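Side-chain contacts in adenylate kinase (Thermus thermophilus, PDB 3CM0), which probably catalyses, as adenylate kinases do, the reversible transfer of the terminal phosphate of ATP to AMP, giving two ADP: residues A25-F30 against R179-L184; L67-I72 against A92-R97. All coordinates share one frame; numbering follows the deposited sequence.

Contact 1 (A25-F30 against R179-L184); sequences AQELGF and RIRAAL
In the CORE domain, a P-loop NTPase fold, Glu27 and Leu28 at the C-terminal end of helix 17-28 meet Arg181 on the last helix, 173-184. Helix 17-28 starts within the predicted ATP-binding residues 14-19, so the contact joins the far end of the P-loop helix to the C-terminal helix at the surface of the domain. Arg181 carries the bridge: its chain bends at chi3 (58°), and Leu28 CD2 lies over one face of its guanidinium, with Leu28 CD1 on the same face but offset toward the rim. Leu28 CD2 is 3.9 Å from Arg181 NH2 and 4.2 Å from Arg181 CZ. The Glu27 and Arg181 side chains cross at about a right angle, their carboxylate and guanidinium planes 71° apart; Glu27 OE1, oblique to the guanidinium, makes a long salt bridge of 3.9 Å to Arg181 NH1. Both charged groups have stronger partners beyond the two segments. Glu27 OE1 is hydrogen-bonded to Tyr177 OH and Glu27 OE2 pairs with Arg23 NE, whereas Arg181 NH2 forms a salt bridge with the terminal carboxylate of Ile186; the long pair therefore probably adds only modestly to a wider charge network. Just past Leu28 the helix ends at Gly29, the first residue to leave helical angles (phi 81°), and Phe30 N donates to Ala25 O at 3.1 Å.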
ATOM      1  N   ALA A  25      -9.753  -7.810   0.333  1.00 17.62           N
ATOM      2  CA  ALA A  25      -9.451  -8.472  -0.948  1.00 19.31           C
ATOM      3  C   ALA A  25     -10.150  -9.808  -1.018  1.00 27.50           C
ATOM      4  O   ALA A  25     -10.906 -10.079  -1.950  1.00 23.63           O
ATOM      5  CB  ALA A  25      -7.946  -8.681  -1.093  1.00 25.62           C
ATOM      6  N   GLN A  26      -9.882 -10.633  -0.014  1.00 29.25           N
ATOM      7  CA  GLN A  26     -10.460 -11.974   0.079  1.00 28.09           C
ATOM      8  C   GLN A  26     -11.991 -11.979   0.134  1.00 28.85           C
ATOM      9  O   GLN A  26     -12.641 -12.812  -0.509  1.00 31.21           O
ATOM     10  CB  GLN A  26      -9.882 -12.690   1.302  1.00 35.44           C
ATOM     11  CG  GLN A  26      -8.372 -12.946   1.212  1.00 45.17           C
ATOM     12  CD  GLN A  26      -7.810 -13.659   2.436  1.00 57.68           C
ATOM     13  OE1 GLN A  26      -8.314 -14.705   2.844  1.00 69.28           O
ATOM     14  NE2 GLN A  26      -6.753 -13.103   3.018  1.00 42.99           N
ATOM     15  N   GLU A  27     -12.581 -11.059   0.888  1.00 24.64           N
ATOM     16  CA  GLU A  27     -14.023 -11.014   1.005  1.00 24.76           C
ATOM     17  C   GLU A  27     -14.796 -10.446  -0.163  1.00 32.43           C
ATOM     18  O   GLU A  27     -15.859 -10.953  -0.493  1.00 33.13           O
ATOM     19  CB  GLU A  27     -14.438 -10.268   2.274  1.00 30.04           C
ATOM     20  CG  GLU A  27     -13.956 -10.952   3.530  1.00 38.09           C
ATOM     21  CD  GLU A  27     -14.614 -10.405   4.791  1.00 40.44           C
ATOM     22  OE1 GLU A  27     -15.436  -9.470   4.692  1.00 39.37           O
ATOM     23  OE2 GLU A  27     -14.301 -10.923   5.877  1.00 32.12           O
ATOM     24  N   LEU A  28     -14.283  -9.412  -0.816  1.00 23.03           N
ATOM     25  CA  LEU A  28     -15.055  -8.834  -1.909  1.00 22.39           C
ATOM     26  C   LEU A  28     -14.575  -9.123  -3.336  1.00 17.36           C
ATOM     27  O   LEU A  28     -15.159  -8.609  -4.304  1.00 26.60           O
ATOM     28  CB  LEU A  28     -15.188  -7.318  -1.707  1.00 24.19           C
ATOM     29  CG  LEU A  28     -15.883  -6.882  -0.419  1.00 30.24           C
ATOM     30  CD1 LEU A  28     -16.141  -5.401  -0.509  1.00 27.64           C
ATOM     31  CD2 LEU A  28     -17.199  -7.622  -0.216  1.00 33.89           C
ATOM     32  N   GLY A  29     -13.536  -9.923  -3.458  1.00 18.03           N
ATOM     33  CA  GLY A  29     -13.024 -10.288  -4.767  1.00 23.29           C
ATOM     34  C   GLY A  29     -12.108  -9.274  -5.438  1.00 21.89           C
ATOM     35  O   GLY A  29     -12.152  -9.111  -6.654  1.00 24.18           O
ATOM     36  N   PHE A  30     -11.307  -8.560  -4.651  1.00 23.19           N
ATOM     37  CA  PHE A  30     -10.359  -7.599  -5.233  1.00 24.72           C
ATOM     38  C   PHE A  30      -9.034  -8.329  -5.347  1.00 23.39           C
ATOM     39  O   PHE A  30      -8.695  -9.139  -4.478  1.00 19.94           O
ATOM     40  CB  PHE A  30     -10.119  -6.382  -4.304  1.00 19.79           C
ATOM     41  CG  PHE A  30     -11.226  -5.379  -4.295  1.00 19.00           C
ATOM     42  CD1 PHE A  30     -11.077  -4.155  -4.962  1.00 15.16           C
ATOM     43  CD2 PHE A  30     -12.425  -5.639  -3.635  1.00 25.64           C
ATOM     44  CE1 PHE A  30     -12.095  -3.201  -4.964  1.00 16.31           C
ATOM     45  CE2 PHE A  30     -13.462  -4.695  -3.627  1.00 27.98           C
ATOM     46  CZ  PHE A  30     -13.298  -3.467  -4.301  1.00 32.76           C
ATOM     47  N   ARG A 179     -15.311  -0.189   9.854  1.00 14.68           N
ATOM     48  CA  ARG A 179     -15.170   1.230   9.544  1.00 15.32           C
ATOM     49  C   ARG A 179     -14.653   1.430   8.129  1.00 16.03           C
ATOM     50  O   ARG A 179     -15.069   2.363   7.434  1.00 15.77           O
ATOM     51  CB  ARG A 179     -14.210   1.910  10.536  1.00 16.29           C
ATOM     52  CG  ARG A 179     -14.754   1.950  11.976  1.00 16.98           C
ATOM     53  CD  ARG A 179     -13.632   2.320  12.982  1.00 25.04           C
ATOM     54  NE  ARG A 179     -14.094   2.233  14.372  1.00 22.54           N
ATOM     55  CZ  ARG A 179     -13.306   2.035  15.424  1.00 23.98           C
ATOM     56  NH1 ARG A 179     -11.983   1.885  15.279  1.00 18.73           N
ATOM     57  NH2 ARG A 179     -13.847   2.018  16.640  1.00 18.83           N
ATOM     58  N   ILE A 180     -13.732   0.579   7.704  1.00 14.35           N
ATOM     59  CA  ILE A 180     -13.200   0.712   6.334  1.00 14.00           C
ATOM     60  C   ILE A 180     -14.335   0.468   5.314  1.00 18.39           C
ATOM     61  O   ILE A 180     -14.493   1.222   4.347  1.00 15.14           O
ATOM     62  CB  ILE A 180     -12.068  -0.307   6.100  1.00 14.48           C
ATOM     63  CG1 ILE A 180     -10.839   0.127   6.874  1.00 11.29           C
ATOM     64  CG2 ILE A 180     -11.782  -0.484   4.561  1.00 14.65           C
ATOM     65  CD1 ILE A 180      -9.796  -0.974   7.059  1.00 14.43           C
ATOM     66  N   ARG A 181     -15.115  -0.603   5.492  1.00 18.55           N
ATOM     67  CA  ARG A 181     -16.213  -0.868   4.562  1.00 18.54           C
ATOM     68  C   ARG A 181     -17.201   0.303   4.548  1.00 19.81           C
ATOM     69  O   ARG A 181     -17.655   0.744   3.482  1.00 24.37           O
ATOM     70  CB  ARG A 181     -16.920  -2.198   4.931  1.00 18.47           C
ATOM     71  CG  ARG A 181     -16.010  -3.397   4.710  1.00 24.84           C
ATOM     72  CD  ARG A 181     -16.788  -4.696   4.696  1.00 33.65           C
ATOM     73  NE  ARG A 181     -17.825  -4.686   3.671  1.00 36.50           N
ATOM     74  CZ  ARG A 181     -18.491  -5.767   3.289  1.00 35.75           C
ATOM     75  NH1 ARG A 181     -18.218  -6.940   3.845  1.00 36.40           N
ATOM     76  NH2 ARG A 181     -19.430  -5.667   2.365  1.00 29.85           N
ATOM     77  N   ALA A 182     -17.532   0.834   5.727  1.00 18.27           N
ATOM     78  CA  ALA A 182     -18.440   1.969   5.783  1.00 18.91           C
ATOM     79  C   ALA A 182     -17.860   3.183   5.066  1.00 22.96           C
ATOM     80  O   ALA A 182     -18.567   3.871   4.321  1.00 22.09           O
ATOM     81  CB  ALA A 182     -18.746   2.334   7.200  1.00 23.60           C
ATOM     82  N   ALA A 183     -16.576   3.448   5.293  1.00 19.73           N
ATOM     83  CA  ALA A 183     -15.918   4.583   4.642  1.00 19.21           C
ATOM     84  C   ALA A 183     -15.976   4.457   3.110  1.00 14.93           C
ATOM     85  O   ALA A 183     -16.155   5.452   2.383  1.00 21.25           O
ATOM     86  CB  ALA A 183     -14.458   4.649   5.088  1.00 17.12           C
ATOM     87  N   LEU A 184     -15.730   3.246   2.618  1.00 14.55           N
ATOM     88  CA  LEU A 184     -15.753   2.962   1.175  1.00 19.02           C
ATOM     89  C   LEU A 184     -17.171   2.814   0.604  1.00 26.83           C
ATOM     90  O   LEU A 184     -17.419   3.088  -0.572  1.00 26.59           O
ATOM     91  CB  LEU A 184     -14.967   1.682   0.902  1.00 18.79           C
ATOM     92  CG  LEU A 184     -13.479   1.868   1.216  1.00 16.33           C
ATOM     93  CD1 LEU A 184     -12.752   0.526   1.166  1.00 17.46           C
ATOM     94  CD2 LEU A 184     -12.862   2.899   0.208  1.00 16.71           C
TER

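Contact 2 (L67-I72 against A92-R97); sequences LILELI and AEALDR
Leu69 packs on the methyl of Ala94, its CG 3.8 Å from Ala94 CB. Beyond that branch point, Leu69 CD1 lies against the Ala94-Leu95 peptide, 3.9 Å from Leu95 N and equally far from Ala94 C. The torsions of Leu69 (chi1 -86°, chi2 -72°) turn CD1 onto this peptide, away from the commonest leucine conformations. One turn further on, Ile72 CG2 makes a looser apolar approach to Leu95 CD1 at 4.4 Å; Leu95 gets there because its CG stands anti to the backbone N (chi1 176°). The side chains that meet are all apolar and belong to helices 65-75 and 89-101, which lead into and out of strand 79-83 of the parallel CORE sheet. Their segment axes run in roughly the same direction, 33° apart, and approach to 10.7 Å. Farther out, Ile72 also touches Phe85, and Ile68 packs on Phe85 and Thr35, both predicted to bind AMP, which places this helix pair beside the probable AMP site. Helix 137-160 is met by Ala92, which packs on Leu154 and Tyr158, and by Asp96, whose OD2 is hydrogen-bonded to Tyr157 OH.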
ATOM      1  N   LEU A  67       7.981   0.910 -16.049  1.00 19.96           N
ATOM      2  CA  LEU A  67       7.838  -0.538 -16.058  1.00 21.01           C
ATOM      3  C   LEU A  67       6.865  -0.969 -14.958  1.00 20.01           C
ATOM      4  O   LEU A  67       6.056  -1.868 -15.139  1.00 15.45           O
ATOM      5  CB  LEU A  67       9.219  -1.171 -15.859  1.00 27.94           C
ATOM      6  CG  LEU A  67       9.210  -2.693 -15.917  1.00 34.58           C
ATOM      7  CD1 LEU A  67       8.582  -3.125 -17.226  1.00 27.49           C
ATOM      8  CD2 LEU A  67      10.630  -3.216 -15.795  1.00 43.42           C
ATOM      9  N   ILE A  68       6.935  -0.327 -13.797  1.00 18.53           N
ATOM     10  CA  ILE A  68       6.016  -0.658 -12.714  1.00 15.17           C
ATOM     11  C   ILE A  68       4.561  -0.376 -13.163  1.00 10.16           C
ATOM     12  O   ILE A  68       3.666  -1.170 -12.925  1.00 12.84           O
ATOM     13  CB  ILE A  68       6.329   0.223 -11.468  1.00 18.85           C
ATOM     14  CG1 ILE A  68       7.727  -0.132 -10.939  1.00 22.60           C
ATOM     15  CG2 ILE A  68       5.254   0.036 -10.406  1.00 17.74           C
ATOM     16  CD1 ILE A  68       8.163   0.721  -9.774  1.00 32.67           C
ATOM     17  N   LEU A  69       4.331   0.782 -13.769  1.00 11.04           N
ATOM     18  CA  LEU A  69       2.984   1.105 -14.232  1.00 12.09           C
ATOM     19  C   LEU A  69       2.554   0.148 -15.361  1.00 16.21           C
ATOM     20  O   LEU A  69       1.394  -0.188 -15.453  1.00 14.76           O
ATOM     21  CB  LEU A  69       2.907   2.562 -14.702  1.00 15.37           C
ATOM     22  CG  LEU A  69       2.614   3.618 -13.597  1.00 14.36           C
ATOM     23  CD1 LEU A  69       1.193   3.480 -13.170  1.00 17.86           C
ATOM     24  CD2 LEU A  69       3.557   3.443 -12.398  1.00 14.24           C
ATOM     25  N   GLU A  70       3.494  -0.271 -16.211  1.00 17.71           N
ATOM     26  CA  GLU A  70       3.173  -1.243 -17.264  1.00 16.72           C
ATOM     27  C   GLU A  70       2.685  -2.563 -16.623  1.00 16.54           C
ATOM     28  O   GLU A  70       1.679  -3.157 -17.057  1.00 19.59           O
ATOM     29  CB  GLU A  70       4.407  -1.516 -18.132  1.00 17.56           C
ATOM     30  CG  GLU A  70       4.225  -2.758 -19.083  1.00 22.20           C
ATOM     31  CD  GLU A  70       3.130  -2.545 -20.096  1.00 17.85           C
ATOM     32  OE1 GLU A  70       2.934  -1.377 -20.495  1.00 17.65           O
ATOM     33  OE2 GLU A  70       2.478  -3.529 -20.526  1.00 19.16           O
ATOM     34  N   LEU A  71       3.398  -3.022 -15.591  1.00 15.65           N
ATOM     35  CA  LEU A  71       3.005  -4.250 -14.897  1.00 14.93           C
ATOM     36  C   LEU A  71       1.645  -4.110 -14.244  1.00 18.59           C
ATOM     37  O   LEU A  71       0.875  -5.053 -14.214  1.00 16.53           O
ATOM     38  CB  LEU A  71       4.034  -4.636 -13.842  1.00 15.34           C
ATOM     39  CG  LEU A  71       5.359  -5.157 -14.394  1.00 25.46           C
ATOM     40  CD1 LEU A  71       6.317  -5.476 -13.258  1.00 31.07           C
ATOM     41  CD2 LEU A  71       5.100  -6.398 -15.252  1.00 26.63           C
ATOM     42  N   ILE A  72       1.361  -2.940 -13.668  1.00 14.69           N
ATOM     43  CA  ILE A  72       0.053  -2.746 -13.073  1.00 12.93           C
ATOM     44  C   ILE A  72      -1.032  -2.785 -14.174  1.00 12.82           C
ATOM     45  O   ILE A  72      -2.118  -3.384 -13.989  1.00 17.81           O
ATOM     46  CB  ILE A  72       0.006  -1.394 -12.309  1.00 16.49           C
ATOM     47  CG1 ILE A  72       0.915  -1.485 -11.080  1.00 16.68           C
ATOM     48  CG2 ILE A  72      -1.448  -1.065 -11.901  1.00 12.10           C
ATOM     49  CD1 ILE A  72       1.121  -0.111 -10.361  1.00 12.69           C
ATOM     50  N   ALA A  92       1.774   8.350  -7.879  1.00 10.77           N
ATOM     51  CA  ALA A  92       0.351   8.615  -7.628  1.00 11.33           C
ATOM     52  C   ALA A  92      -0.255   9.244  -8.860  1.00  8.44           C
ATOM     53  O   ALA A  92      -1.364   8.902  -9.275  1.00  9.76           O
ATOM     54  CB  ALA A  92       0.157   9.562  -6.413  1.00 11.19           C
ATOM     55  N   GLU A  93       0.449  10.217  -9.438  1.00  8.49           N
ATOM     56  CA  GLU A  93      -0.067  10.860 -10.632  1.00  9.99           C
ATOM     57  C   GLU A  93      -0.209   9.879 -11.821  1.00 13.15           C
ATOM     58  O   GLU A  93      -1.241   9.838 -12.501  1.00 12.18           O
ATOM     59  CB  GLU A  93       0.867  12.013 -10.988  1.00 12.00           C
ATOM     60  CG  GLU A  93       0.723  13.152  -9.949  1.00  9.91           C
ATOM     61  CD  GLU A  93       1.639  14.340 -10.249  1.00 21.02           C
ATOM     62  OE1 GLU A  93       2.216  14.342 -11.355  1.00 25.04           O
ATOM     63  OE2 GLU A  93       1.760  15.266  -9.395  1.00 19.22           O
ATOM     64  N   ALA A  94       0.824   9.083 -12.037  1.00 13.25           N
ATOM     65  CA  ALA A  94       0.813   8.104 -13.127  1.00 17.01           C
ATOM     66  C   ALA A  94      -0.308   7.091 -12.915  1.00 14.00           C
ATOM     67  O   ALA A  94      -0.988   6.692 -13.858  1.00 13.41           O
ATOM     68  CB  ALA A  94       2.155   7.405 -13.198  1.00 15.10           C
ATOM     69  N   LEU A  95      -0.520   6.669 -11.665  1.00  8.66           N
ATOM     70  CA  LEU A  95      -1.583   5.704 -11.406  1.00  9.12           C
ATOM     71  C   LEU A  95      -2.932   6.312 -11.682  1.00 11.80           C
ATOM     72  O   LEU A  95      -3.829   5.651 -12.213  1.00 11.39           O
ATOM     73  CB  LEU A  95      -1.506   5.204  -9.947  1.00  9.51           C
ATOM     74  CG  LEU A  95      -2.612   4.254  -9.485  1.00  9.56           C
ATOM     75  CD1 LEU A  95      -2.550   2.976 -10.407  1.00 14.32           C
ATOM     76  CD2 LEU A  95      -2.424   3.837  -8.003  1.00 11.14           C
ATOM     77  N   ASP A  96      -3.127   7.588 -11.341  1.00 11.39           N
ATOM     78  CA  ASP A  96      -4.429   8.191 -11.607  1.00 12.54           C
ATOM     79  C   ASP A  96      -4.713   8.229 -13.109  1.00 13.71           C
ATOM     80  O   ASP A  96      -5.858   8.033 -13.547  1.00 13.29           O
ATOM     81  CB  ASP A  96      -4.497   9.615 -11.052  1.00 16.63           C
ATOM     82  CG  ASP A  96      -5.062   9.676  -9.616  1.00 26.78           C
ATOM     83  OD1 ASP A  96      -5.417   8.627  -9.010  1.00 21.33           O
ATOM     84  OD2 ASP A  96      -5.141  10.808  -9.097  1.00 24.92           O
ATOM     85  N   ARG A  97      -3.693   8.506 -13.893  1.00 15.07           N
ATOM     86  CA  ARG A  97      -3.876   8.506 -15.351  1.00 17.78           C
ATOM     87  C   ARG A  97      -4.262   7.099 -15.845  1.00 18.23           C
ATOM     88  O   ARG A  97      -5.164   6.933 -16.686  1.00 14.71           O
ATOM     89  CB  ARG A  97      -2.591   8.969 -16.033  1.00 19.13           C
ATOM     90  CG  ARG A  97      -2.204  10.425 -15.676  1.00 25.26           C
ATOM     91  CD  ARG A  97      -1.149  10.939 -16.659  1.00 34.03           C
ATOM     92  NE  ARG A  97       0.163  10.344 -16.401  1.00 36.17           N
ATOM     93  CZ  ARG A  97       1.051  10.823 -15.531  1.00 37.67           C
ATOM     94  NH1 ARG A  97       0.773  11.915 -14.827  1.00 41.16           N
ATOM     95  NH2 ARG A  97       2.220  10.215 -15.370  1.00 43.26           N
TER

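Overall arrangement
From the N terminus the chain runs through strand 4-10 and the predicted ATP-binding loop to 25-30, the first half of contact 1. It then passes the NMP region to 67-72, runs through strand 79-83, and at 92-97 closes contact 2 after 19 intervening residues. Contact 1 closes only at 179-184, beyond the LID region and strand 164-168, so its loop of 148 residues encloses contact 2 entirely. The two do not touch: their centres are 22 Å apart and their nearest atoms about 12 Å. Contact 1 thus ties the first helix of the chain to the last, whereas contact 2 links consecutive helices by way of a single strand.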